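Local coordinates for protein putative Nitroreductase (Anabaena variabilis ATCC 29413, PDB 3EO7) that probably works as an FMN-dependent oxidoreductase, carrying two nitroreductase-family regions in a single chain, at residues C186-G190 against M458-H462; A181-I185 against G482-D486; L299-F305 against Y398-A403; S312-I318 against K351-F356. All blocks are in the same frame, centred on the assembly; numbering follows the deposited sequence.

Contact 1: residues C186-G190 against M458-H462; sequences CLDTG and MDAGH. With FMN (flavin mononucleotide), chain B.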
# COMPACT_ATOMS: atom_id res chain seq x y z
N CYS A 186 -1.65 -7.41 -1.01
CA CYS A 186 -1.61 -6.51 0.14
C CYS A 186 -0.68 -5.32 -0.10
O CYS A 186 -1.00 -4.20 0.30
CB CYS A 186 -1.25 -7.28 1.39
SG CYS A 186 -2.61 -8.44 1.90
N LEU A 187 0.47 -5.57 -0.73
CA LEU A 187 1.40 -4.48 -1.12
C LEU A 187 0.70 -3.51 -2.06
O LEU A 187 0.77 -2.29 -1.85
CB LEU A 187 2.66 -5.05 -1.78
CG LEU A 187 3.53 -5.84 -0.79
CD1 LEU A 187 4.56 -6.69 -1.57
CD2 LEU A 187 4.19 -4.87 0.18
N ASP A 188 0.09 -4.04 -3.12
CA ASP A 188 -0.65 -3.22 -4.10
C ASP A 188 -1.69 -2.34 -3.38
O ASP A 188 -1.85 -1.15 -3.68
CB ASP A 188 -1.41 -4.08 -5.11
CG ASP A 188 -0.53 -4.77 -6.14
OD1 ASP A 188 0.72 -4.66 -6.09
OD2 ASP A 188 -1.13 -5.45 -7.00
N THR A 189 -2.42 -2.97 -2.48
CA THR A 189 -3.44 -2.28 -1.72
C THR A 189 -2.82 -1.19 -0.87
O THR A 189 -3.34 -0.09 -0.84
CB THR A 189 -4.28 -3.25 -0.92
OG1 THR A 189 -4.96 -4.15 -1.82
CG2 THR A 189 -5.28 -2.50 -0.04
N GLY A 190 -1.68 -1.46 -0.21
CA GLY A 190 -1.00 -0.45 0.58
C GLY A 190 -0.61 0.77 -0.24
O GLY A 190 -0.74 1.89 0.23
N MSE A 458 0.29 -4.14 3.72
CA MSE A 458 -0.38 -2.88 3.38
C MSE A 458 0.45 -1.68 3.87
O MSE A 458 0.62 -0.69 3.15
CB MSE A 458 -1.80 -2.83 3.90
CG MSE A 458 -2.72 -3.71 3.06
SE MSE A 458 -4.59 -3.53 3.56
CE MSE A 458 -4.61 -4.50 5.21
N ASP A 459 1.00 -1.75 5.08
CA ASP A 459 1.82 -0.65 5.58
C ASP A 459 3.08 -0.44 4.72
O ASP A 459 3.44 0.70 4.44
CB ASP A 459 2.21 -0.85 7.04
CG ASP A 459 1.08 -0.49 8.01
OD1 ASP A 459 0.07 0.15 7.59
OD2 ASP A 459 1.23 -0.88 9.22
N ALA A 460 3.75 -1.53 4.32
CA ALA A 460 4.92 -1.44 3.47
C ALA A 460 4.60 -0.81 2.12
O ALA A 460 5.36 0.05 1.62
CB ALA A 460 5.58 -2.82 3.29
N GLY A 461 3.47 -1.19 1.54
CA GLY A 461 3.03 -0.57 0.28
C GLY A 461 2.71 0.91 0.44
O GLY A 461 2.96 1.70 -0.46
N HIS A 462 2.14 1.28 1.58
CA HIS A 462 1.81 2.67 1.89
C HIS A 462 3.13 3.49 1.97
O HIS A 462 3.28 4.52 1.30
CB HIS A 462 0.98 2.70 3.18
CG HIS A 462 0.50 4.06 3.61
ND1 HIS A 462 -0.43 4.21 4.62
CD2 HIS A 462 0.82 5.33 3.22
CE1 HIS A 462 -0.65 5.49 4.83
NE2 HIS A 462 0.08 6.19 3.99
N1 FMN B . 8.31 -3.69 -11.47
C2 FMN B . 9.39 -4.45 -11.88
O2 FMN B . 9.99 -4.19 -12.91
N3 FMN B . 9.84 -5.54 -11.19
C4 FMN B . 9.21 -5.99 -10.06
O4 FMN B . 9.77 -6.87 -9.38
C4A FMN B . 8.12 -5.25 -9.61
N5 FMN B . 7.41 -5.68 -8.50
C5A FMN B . 6.37 -4.88 -8.00
C6 FMN B . 5.70 -5.21 -6.82
C7 FMN B . 4.65 -4.43 -6.33
C7M FMN B . 4.03 -4.76 -4.97
C8 FMN B . 4.25 -3.30 -7.02
C8M FMN B . 3.25 -2.31 -6.45
C9 FMN B . 4.91 -2.94 -8.21
C9A FMN B . 5.97 -3.73 -8.70
N10 FMN B . 6.61 -3.38 -9.88
C10 FMN B . 7.68 -4.11 -10.32
C1' FMN B . 6.07 -2.30 -10.79
C2' FMN B . 4.86 -2.75 -11.59
O2' FMN B . 5.29 -3.54 -12.72
C3' FMN B . 4.08 -1.52 -12.04
O3' FMN B . 3.50 -0.86 -10.91
C4' FMN B . 3.00 -1.81 -13.11
O4' FMN B . 3.61 -2.33 -14.33
C5' FMN B . 2.21 -0.56 -13.41
O5' FMN B . 3.02 0.49 -13.87
P FMN B . 3.10 1.88 -13.13
O1P FMN B . 3.68 1.64 -11.74
O2P FMN B . 4.02 2.73 -14.00
O3P FMN B . 1.73 2.49 -13.04

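Contact 2: residues A181-I185 against G482-D486; sequences AYRRI and GGFFD. With FMN (flavin mononucleotide), chain B.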
# COMPACT_ATOMS: atom_id res chain seq x y z
N ALA A 181 0.47 -14.53 -4.59
CA ALA A 181 -0.34 -13.36 -4.84
C ALA A 181 -0.80 -12.63 -3.57
O ALA A 181 -1.01 -11.43 -3.65
CB ALA A 181 -1.58 -13.68 -5.71
N TYR A 182 -0.99 -13.32 -2.45
CA TYR A 182 -1.47 -12.62 -1.26
C TYR A 182 -0.51 -11.52 -0.80
O TYR A 182 -0.98 -10.44 -0.43
CB TYR A 182 -1.81 -13.57 -0.12
CG TYR A 182 -2.85 -13.03 0.82
CD1 TYR A 182 -4.19 -12.90 0.41
CD2 TYR A 182 -2.54 -12.67 2.13
CE1 TYR A 182 -5.16 -12.42 1.27
CE2 TYR A 182 -3.55 -12.21 3.00
CZ TYR A 182 -4.83 -12.10 2.58
OH TYR A 182 -5.79 -11.66 3.46
N ARG A 183 0.81 -11.76 -0.88
CA ARG A 183 1.78 -10.71 -0.56
C ARG A 183 1.58 -9.52 -1.50
O ARG A 183 1.45 -8.38 -1.06
CB ARG A 183 3.22 -11.21 -0.75
CG ARG A 183 3.62 -12.34 0.15
CD ARG A 183 4.98 -12.78 -0.31
NE ARG A 183 5.64 -13.86 0.42
CZ ARG A 183 6.94 -13.85 0.73
NH1 ARG A 183 7.68 -12.77 0.51
NH2 ARG A 183 7.49 -14.90 1.31
N ARG A 184 1.54 -9.81 -2.80
CA ARG A 184 1.43 -8.76 -3.82
C ARG A 184 0.12 -7.97 -3.70
O ARG A 184 0.11 -6.74 -3.83
CB ARG A 184 1.58 -9.32 -5.25
CG ARG A 184 2.78 -10.23 -5.47
CD ARG A 184 4.12 -9.57 -5.22
NE ARG A 184 5.15 -10.45 -5.77
CZ ARG A 184 5.64 -11.53 -5.17
NH1 ARG A 184 5.35 -11.84 -3.92
NH2 ARG A 184 6.49 -12.30 -5.84
N ILE A 185 -0.98 -8.66 -3.45
CA ILE A 185 -2.27 -8.02 -3.28
C ILE A 185 -2.23 -7.01 -2.14
O ILE A 185 -2.71 -5.88 -2.26
CB ILE A 185 -3.35 -9.09 -2.96
CG1 ILE A 185 -3.73 -9.86 -4.23
CG2 ILE A 185 -4.63 -8.45 -2.36
CD1 ILE A 185 -4.52 -11.15 -3.97
N GLY A 482 8.54 -6.99 -5.93
CA GLY A 482 7.72 -7.85 -5.08
C GLY A 482 8.30 -9.21 -4.78
O GLY A 482 8.03 -9.80 -3.73
N GLY A 483 9.08 -9.71 -5.72
CA GLY A 483 9.69 -11.04 -5.66
C GLY A 483 11.19 -10.95 -5.46
O GLY A 483 11.89 -10.22 -6.15
N PHE A 484 11.70 -11.74 -4.52
CA PHE A 484 13.11 -11.71 -4.17
C PHE A 484 13.49 -13.01 -3.47
O PHE A 484 12.61 -13.79 -3.08
CB PHE A 484 13.38 -10.47 -3.27
CG PHE A 484 12.37 -10.31 -2.17
CD1 PHE A 484 12.50 -11.01 -0.98
CD2 PHE A 484 11.24 -9.50 -2.36
CE1 PHE A 484 11.53 -10.89 0.03
CE2 PHE A 484 10.27 -9.38 -1.35
CZ PHE A 484 10.42 -10.09 -0.17
N PHE A 485 14.79 -13.25 -3.33
CA PHE A 485 15.25 -14.44 -2.63
C PHE A 485 15.23 -14.15 -1.13
O PHE A 485 16.24 -13.75 -0.55
CB PHE A 485 16.61 -14.88 -3.14
CG PHE A 485 16.57 -15.43 -4.54
CD1 PHE A 485 15.72 -16.48 -4.86
CD2 PHE A 485 17.43 -14.95 -5.52
CE1 PHE A 485 15.69 -17.00 -6.15
CE2 PHE A 485 17.41 -15.47 -6.82
CZ PHE A 485 16.54 -16.48 -7.13
N ASP A 486 14.07 -14.44 -0.52
CA ASP A 486 13.79 -14.06 0.86
C ASP A 486 14.92 -14.33 1.86
O ASP A 486 15.37 -13.41 2.53
CB ASP A 486 12.53 -14.79 1.35
CG ASP A 486 11.27 -14.41 0.56
OD1 ASP A 486 11.25 -14.69 -0.67
OD2 ASP A 486 10.32 -13.85 1.18
N1 FMN B . 8.31 -3.69 -11.47
C2 FMN B . 9.39 -4.45 -11.88
O2 FMN B . 9.99 -4.19 -12.91
N3 FMN B . 9.84 -5.54 -11.19
C4 FMN B . 9.21 -5.99 -10.06
O4 FMN B . 9.77 -6.87 -9.38
C4A FMN B . 8.12 -5.25 -9.61
N5 FMN B . 7.41 -5.68 -8.50
C5A FMN B . 6.37 -4.88 -8.00
C6 FMN B . 5.70 -5.21 -6.82
C7 FMN B . 4.65 -4.43 -6.33
C7M FMN B . 4.03 -4.76 -4.97
C8 FMN B . 4.25 -3.30 -7.02
C8M FMN B . 3.25 -2.31 -6.45
C9 FMN B . 4.91 -2.94 -8.21
C9A FMN B . 5.97 -3.73 -8.70
N10 FMN B . 6.61 -3.38 -9.88
C10 FMN B . 7.68 -4.11 -10.32
C1' FMN B . 6.07 -2.30 -10.79
C2' FMN B . 4.86 -2.75 -11.59
O2' FMN B . 5.29 -3.54 -12.72
C3' FMN B . 4.08 -1.52 -12.04
O3' FMN B . 3.50 -0.86 -10.91
C4' FMN B . 3.00 -1.81 -13.11
O4' FMN B . 3.61 -2.33 -14.33
C5' FMN B . 2.21 -0.56 -13.41
O5' FMN B . 3.02 0.49 -13.87
P FMN B . 3.10 1.88 -13.13
O1P FMN B . 3.68 1.64 -11.74
O2P FMN B . 4.02 2.73 -14.00
O3P FMN B . 1.73 2.49 -13.04

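Contact 3: residues L299-F305 against Y398-A403; sequences LEDKYNF and YYAPKA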
# COMPACT_ATOMS: atom_id res chain seq x y z
N LEU A 299 9.31 4.45 22.49
CA LEU A 299 9.55 5.59 21.59
C LEU A 299 11.03 5.65 21.19
O LEU A 299 11.64 6.74 21.13
CB LEU A 299 9.12 6.92 22.24
CG LEU A 299 7.63 7.22 22.50
CD1 LEU A 299 6.85 7.18 21.18
CD2 LEU A 299 7.01 6.28 23.54
N GLU A 300 11.61 4.48 20.93
CA GLU A 300 13.02 4.38 20.52
C GLU A 300 13.05 3.41 19.35
O GLU A 300 12.28 2.47 19.32
CB GLU A 300 13.89 3.84 21.66
CG GLU A 300 15.38 3.93 21.41
CD GLU A 300 16.22 3.28 22.50
OE1 GLU A 300 16.03 2.08 22.79
OE2 GLU A 300 17.12 3.97 23.04
N ASP A 301 13.95 3.64 18.40
CA ASP A 301 14.05 2.74 17.26
C ASP A 301 14.49 1.37 17.78
O ASP A 301 15.27 1.28 18.72
CB ASP A 301 15.02 3.32 16.24
CG ASP A 301 14.55 4.67 15.68
OD1 ASP A 301 13.50 4.70 15.02
OD2 ASP A 301 15.23 5.66 15.93
N LYS A 302 13.98 0.31 17.16
CA LYS A 302 14.22 -1.05 17.63
C LYS A 302 15.68 -1.45 17.77
O LYS A 302 16.05 -2.03 18.77
CB LYS A 302 13.53 -2.05 16.73
CG LYS A 302 13.68 -3.50 17.15
CD LYS A 302 12.81 -4.38 16.23
CE LYS A 302 12.97 -5.81 16.47
NZ LYS A 302 12.04 -6.56 15.59
N TYR A 303 16.50 -1.16 16.76
CA TYR A 303 17.91 -1.60 16.79
C TYR A 303 18.86 -0.45 17.08
O TYR A 303 19.05 0.42 16.26
CB TYR A 303 18.28 -2.23 15.45
CG TYR A 303 17.55 -3.53 15.20
CD1 TYR A 303 17.89 -4.69 15.91
CD2 TYR A 303 16.52 -3.61 14.28
CE1 TYR A 303 17.25 -5.89 15.69
CE2 TYR A 303 15.86 -4.82 14.05
CZ TYR A 303 16.23 -5.96 14.76
OH TYR A 303 15.58 -7.15 14.58
N ASN A 304 19.48 -0.46 18.25
CA ASN A 304 20.34 0.63 18.60
C ASN A 304 21.63 0.66 17.77
O ASN A 304 22.13 1.75 17.46
CB ASN A 304 20.72 0.56 20.09
CG ASN A 304 19.53 0.84 21.01
OD1 ASN A 304 18.66 1.67 20.69
ND2 ASN A 304 19.51 0.19 22.17
N PHE A 305 22.19 -0.52 17.47
CA PHE A 305 23.52 -0.60 16.80
C PHE A 305 24.45 0.49 17.38
O PHE A 305 25.01 1.32 16.64
CB PHE A 305 23.39 -0.48 15.26
CG PHE A 305 22.66 -1.60 14.62
CD1 PHE A 305 23.17 -2.89 14.64
CD2 PHE A 305 21.47 -1.38 13.96
CE1 PHE A 305 22.47 -3.94 14.04
CE2 PHE A 305 20.78 -2.42 13.36
CZ PHE A 305 21.27 -3.70 13.41
N TYR A 398 21.01 0.45 8.65
CA TYR A 398 19.72 0.45 9.31
C TYR A 398 19.23 1.89 9.31
O TYR A 398 20.00 2.81 9.58
CB TYR A 398 19.87 -0.00 10.76
CG TYR A 398 18.63 0.13 11.59
CD1 TYR A 398 17.49 -0.61 11.31
CD2 TYR A 398 18.64 0.94 12.73
CE1 TYR A 398 16.35 -0.52 12.12
CE2 TYR A 398 17.52 1.00 13.56
CZ TYR A 398 16.39 0.27 13.25
OH TYR A 398 15.31 0.32 14.09
N TYR A 399 17.96 2.12 8.98
CA TYR A 399 17.42 3.45 9.06
C TYR A 399 16.55 3.52 10.34
O TYR A 399 15.63 2.70 10.52
CB TYR A 399 16.60 3.82 7.83
CG TYR A 399 15.87 5.16 7.98
CD1 TYR A 399 16.57 6.34 8.24
CD2 TYR A 399 14.47 5.23 7.85
CE1 TYR A 399 15.89 7.57 8.38
CE2 TYR A 399 13.81 6.43 7.99
CZ TYR A 399 14.51 7.61 8.27
OH TYR A 399 13.85 8.81 8.40
N ALA A 400 16.92 4.44 11.22
CA ALA A 400 16.27 4.70 12.51
C ALA A 400 15.41 5.97 12.34
O ALA A 400 15.91 7.08 12.43
CB ALA A 400 17.35 4.93 13.61
N PRO A 401 14.13 5.80 12.02
CA PRO A 401 13.34 7.02 11.73
C PRO A 401 13.06 7.93 12.91
O PRO A 401 12.89 9.13 12.71
CB PRO A 401 12.05 6.46 11.15
CG PRO A 401 11.96 5.07 11.67
CD PRO A 401 13.37 4.57 11.78
N LYS A 402 13.00 7.40 14.12
CA LYS A 402 12.76 8.26 15.28
C LYS A 402 14.00 9.12 15.54
O LYS A 402 13.91 10.33 15.71
CB LYS A 402 12.32 7.46 16.49
CG LYS A 402 11.04 6.70 16.33
CD LYS A 402 10.76 5.91 17.60
CE LYS A 402 9.35 5.32 17.58
NZ LYS A 402 9.11 4.45 16.44
N ALA A 403 15.17 8.51 15.52
CA ALA A 403 16.40 9.23 15.69
C ALA A 403 16.86 10.03 14.47
O ALA A 403 17.75 10.89 14.57
CB ALA A 403 17.54 8.21 16.06
O HOH W 1 11.15 3.17 14.99

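Contact 4: residues S312-I318 against K351-F356; sequences STVSAPI and KALLDF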
# COMPACT_ATOMS: atom_id res chain seq x y z
N SER A 312 23.40 11.42 10.42
CA SER A 312 22.08 12.03 10.50
C SER A 312 21.43 12.10 9.12
O SER A 312 22.09 12.34 8.13
CB SER A 312 22.15 13.45 11.05
OG SER A 312 20.86 14.01 11.16
N THR A 313 20.12 11.90 9.10
CA THR A 313 19.32 12.03 7.89
C THR A 313 18.39 13.24 7.97
O THR A 313 17.54 13.43 7.09
CB THR A 313 18.48 10.77 7.68
OG1 THR A 313 17.62 10.57 8.82
CG2 THR A 313 19.39 9.56 7.42
N VAL A 314 18.56 14.11 8.97
CA VAL A 314 17.70 15.29 9.09
C VAL A 314 17.75 16.09 7.79
O VAL A 314 18.83 16.37 7.25
CB VAL A 314 18.05 16.12 10.32
CG1 VAL A 314 17.30 17.47 10.28
CG2 VAL A 314 17.70 15.33 11.58
N SER A 315 16.56 16.42 7.27
CA SER A 315 16.42 17.02 5.96
C SER A 315 15.46 18.19 5.89
O SER A 315 14.55 18.30 6.70
CB SER A 315 15.86 15.94 5.03
OG SER A 315 15.68 16.39 3.68
N ALA A 316 15.72 19.10 4.95
CA ALA A 316 14.77 20.16 4.57
C ALA A 316 13.66 19.37 3.84
O ALA A 316 13.91 18.29 3.27
CB ALA A 316 15.43 21.17 3.62
N PRO A 317 12.42 19.88 3.89
CA PRO A 317 11.29 19.14 3.28
C PRO A 317 11.18 19.31 1.78
O PRO A 317 11.64 20.32 1.24
CB PRO A 317 10.06 19.77 3.93
CG PRO A 317 10.47 21.18 4.19
CD PRO A 317 11.98 21.14 4.51
N ILE A 318 10.58 18.33 1.12
CA ILE A 318 10.27 18.44 -0.30
C ILE A 318 9.16 19.49 -0.42
O ILE A 318 8.19 19.45 0.32
CB ILE A 318 9.75 17.09 -0.87
CG1 ILE A 318 10.86 16.04 -0.87
CG2 ILE A 318 9.21 17.25 -2.28
CD1 ILE A 318 10.44 14.65 -1.34
N LYS A 351 17.99 11.77 1.59
CA LYS A 351 17.40 12.33 2.81
C LYS A 351 15.98 12.87 2.56
O LYS A 351 15.10 12.70 3.41
CB LYS A 351 18.27 13.40 3.43
CG LYS A 351 19.51 12.85 4.14
CD LYS A 351 20.40 13.94 4.76
CE LYS A 351 21.09 14.79 3.71
NZ LYS A 351 22.08 15.75 4.35
N ALA A 352 15.79 13.54 1.43
CA ALA A 352 14.47 14.13 1.10
C ALA A 352 13.42 13.02 0.95
O ALA A 352 12.29 13.16 1.45
CB ALA A 352 14.57 15.01 -0.15
N LEU A 353 13.78 11.92 0.27
CA LEU A 353 12.88 10.77 0.09
C LEU A 353 12.46 10.21 1.45
O LEU A 353 11.28 9.95 1.70
CB LEU A 353 13.54 9.66 -0.73
CG LEU A 353 13.99 10.00 -2.13
CD1 LEU A 353 14.63 8.77 -2.79
CD2 LEU A 353 12.82 10.53 -2.91
N LEU A 354 13.45 10.03 2.34
CA LEU A 354 13.18 9.48 3.67
C LEU A 354 12.32 10.44 4.49
O LEU A 354 11.48 10.02 5.29
CB LEU A 354 14.48 9.16 4.39
CG LEU A 354 15.35 8.06 3.77
CD1 LEU A 354 16.70 7.89 4.56
CD2 LEU A 354 14.55 6.75 3.69
N ASP A 355 12.57 11.73 4.34
CA ASP A 355 11.83 12.73 5.09
C ASP A 355 10.34 12.71 4.74
O ASP A 355 9.50 12.70 5.62
CB ASP A 355 12.41 14.12 4.81
CG ASP A 355 11.79 15.19 5.69
OD1 ASP A 355 12.02 15.16 6.91
OD2 ASP A 355 11.10 16.08 5.13
N PHE A 356 10.04 12.67 3.45
CA PHE A 356 8.65 12.67 3.01
C PHE A 356 7.95 11.37 3.42
O PHE A 356 6.78 11.36 3.77
CB PHE A 356 8.51 12.92 1.53
CG PHE A 356 7.09 12.84 1.06
CD1 PHE A 356 6.20 13.85 1.43
CD2 PHE A 356 6.62 11.81 0.29
CE1 PHE A 356 4.87 13.81 1.03
CE2 PHE A 356 5.27 11.77 -0.13
CZ PHE A 356 4.40 12.77 0.26
O HOH W 2 23.00 14.62 7.21
O HOH W 3 15.44 12.37 6.06
O HOH W 4 20.22 17.44 5.21
O HOH W 5 14.18 15.43 8.49
O HOH W 6 11.79 18.41 6.52

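Contact 1: residues C186-G190 against M458-H462
C186-G190 and M458-H462 cross at the heart of the molecule, beside the flavin pocket, where one long helix from each of the two nitroreductase-family regions packs against the other. Matching sequences at the crossing, LDTG and MDAG, are consistent with a pseudo-twofold pair, as in the dimer interface of single-domain relatives. The segment axes approach to 6.4 Å at a crossing angle of -45°, and glycines on both sides let the backbones meet. G190 CA sits 3.0 Å from M458 O, and in the matching position G461 CA lies 3.6 Å from L187 O; a CB on either glycine would run into that carbonyl. These are CA-H...O contacts, with no conventional hydrogen bond across the pair.

M458, modelled as selenomethionine, lays its CG 3.3 Å from C186 O. With chi2 extended (-174°), its SE runs on past the carbonyl and comes alongside T189 CG2, 3.8 Å away. L187 straddles two neighbours: CD2 touches A460 CB, while CB meets the flavin methyl C7M at 3.5 Å. D188 is held by S102 and A103 on the face turned from the crossing, and its OD1 lies 3.5 Å from FMN C8M.

Contact 2: residues A181-I185 against G482-D486
R183 meets D486 end-on: NH1 and NH2 both donate to the single oxygen OD2, at 2.9 Å from NH1 and 3.0 Å from NH2. OD2 lies in the guanidinium plane, but the carboxylate is turned almost perpendicular to it (88°), so NH1 uses the syn lone pair of OD2 while NH2 reaches it from above the carboxylate plane. The chain of R183 is extended from CG to NE, which carries its charge across to the loop, where NH1 also comes 3.9 Å from F484 CZ. R184 instead folds back at chi2 (-61°) and lays one guanidinium face over the peptide after G482, with CZ 3.3 Å from G482 O and NH2 3.4 Å from G483 CA.

That peptide belongs to the flavin site: G482 N donates to FMN N5 over 3.1 Å, a backbone bond to the redox-active edge of the isoalloxazine characteristic of the nitroreductase fold. An alanine in place of R183 would probably leave OD2 of D486 without either of its two donors and give the loop beyond G483 more freedom to shift. Further out, T17 and the carbonyl of H14 fix the R183 guanidinium, and the backbone N of Y19 holds D486 OD1.

Contact 3: residues L299-F305 against Y398-A403
D301 and Y398 are the two hubs where the loop 299-305 lies across a beta-hairpin of the second nitroreductase-family region; strand 395-400 leads through the turn that begins P401-K402-A403 into strand 405-411. The polar grip comes from D301. Its carboxylate takes two successive backbone N-H groups of the hairpin turn, K402 N to OD1 at 2.9 Å and A403 N to OD2 at 2.9 Å, each through a syn lone pair, so the group is held flat and cannot readily rotate. Y398 adds a longer, nearly straight bond in which its OH accepts from Y303 N (3.3 Å, 174°); E381 is a second partner of the same hydroxyl.

The aromatic contacts gather on one face of the Y398 ring. Y303 turns its edge to that face, CD2 toward CE1, planes at 89°, and Y303 CB also sits over it, 4.0 Å from the ring centroid, as a CH-pi contact. F305 brings its edge in a more offset manner, planes at 65°, with CE2 3.7 Å from Y398 CB. A leucine in place of Y398 would probably leave Y303 N without its acceptor and deprive both rings of the aromatic face they turn toward.

The aliphatic part of K402 covers the start of the loop, CD lying 3.6 Å from L299 C. Beyond it, one water donates to D301 OD1 and accepts from K402 NZ, each at 2.8 Å.

Contact 4: residues S312-I318 against K351-F356
From T313, the residue nearest K351 in the backbone, to I318, a largely extended chain runs past helix 347-358. It enters through an ST turn, S312 OG accepting from V314 N, and joins the helix of the second nitroreductase-family region by side-chain packing and bridging waters, with no direct hydrogen bond across. K351 lays its aliphatic chain along the loop, CG 3.6 Å from T313 O, and bends at chi3 (-69°). NZ, also paired with D348, thereby reaches two waters that donate to the carbonyls of S312 and V314.

S315 fits against one helical turn: its CB lies 3.8 Å from K351 CB and also touches D355 CB, while OG donates to the carbonyl of the following residue, A316 O, at 2.6 Å. Deeper in, I318 sets CG1 against A352 CB and CD1 against F356 CB, both at 3.9 Å, on the side where A470 of helix 452-473 also packs. D355 is tied mainly to N362, yet serves the loop through solvent, one water donating to both its OD2 and S315 O. A further water joins the two backbones, donating to T313 O at 2.6 Å and to K351 O at 2.7 Å.

Contacts 1 and 2 sit on consecutive turns of helix 181-202, their centres about 11 Å apart, and both reach FMN: contact 1 at the dimethylbenzene methyls, contact 2 at N5. Contacts 3 and 4 lie farther out, each centred about 22 Å from the centre of contact 1, and neither touches the flavin. They do meet each other, since Y399, on the strand of contact 3, brings CE1 to 3.5 Å from T313 OG1 and 3.9 Å from L354 CD1 of contact 4. Of this outer pair, contact 4 approaches the cofactor site through F356, whose side chain is about 10 Å from that of the FMN-binding R334. Along the chain, contact 4 nests inside contact 3, contact 3 inside contact 1, and contact 1 inside contact 2.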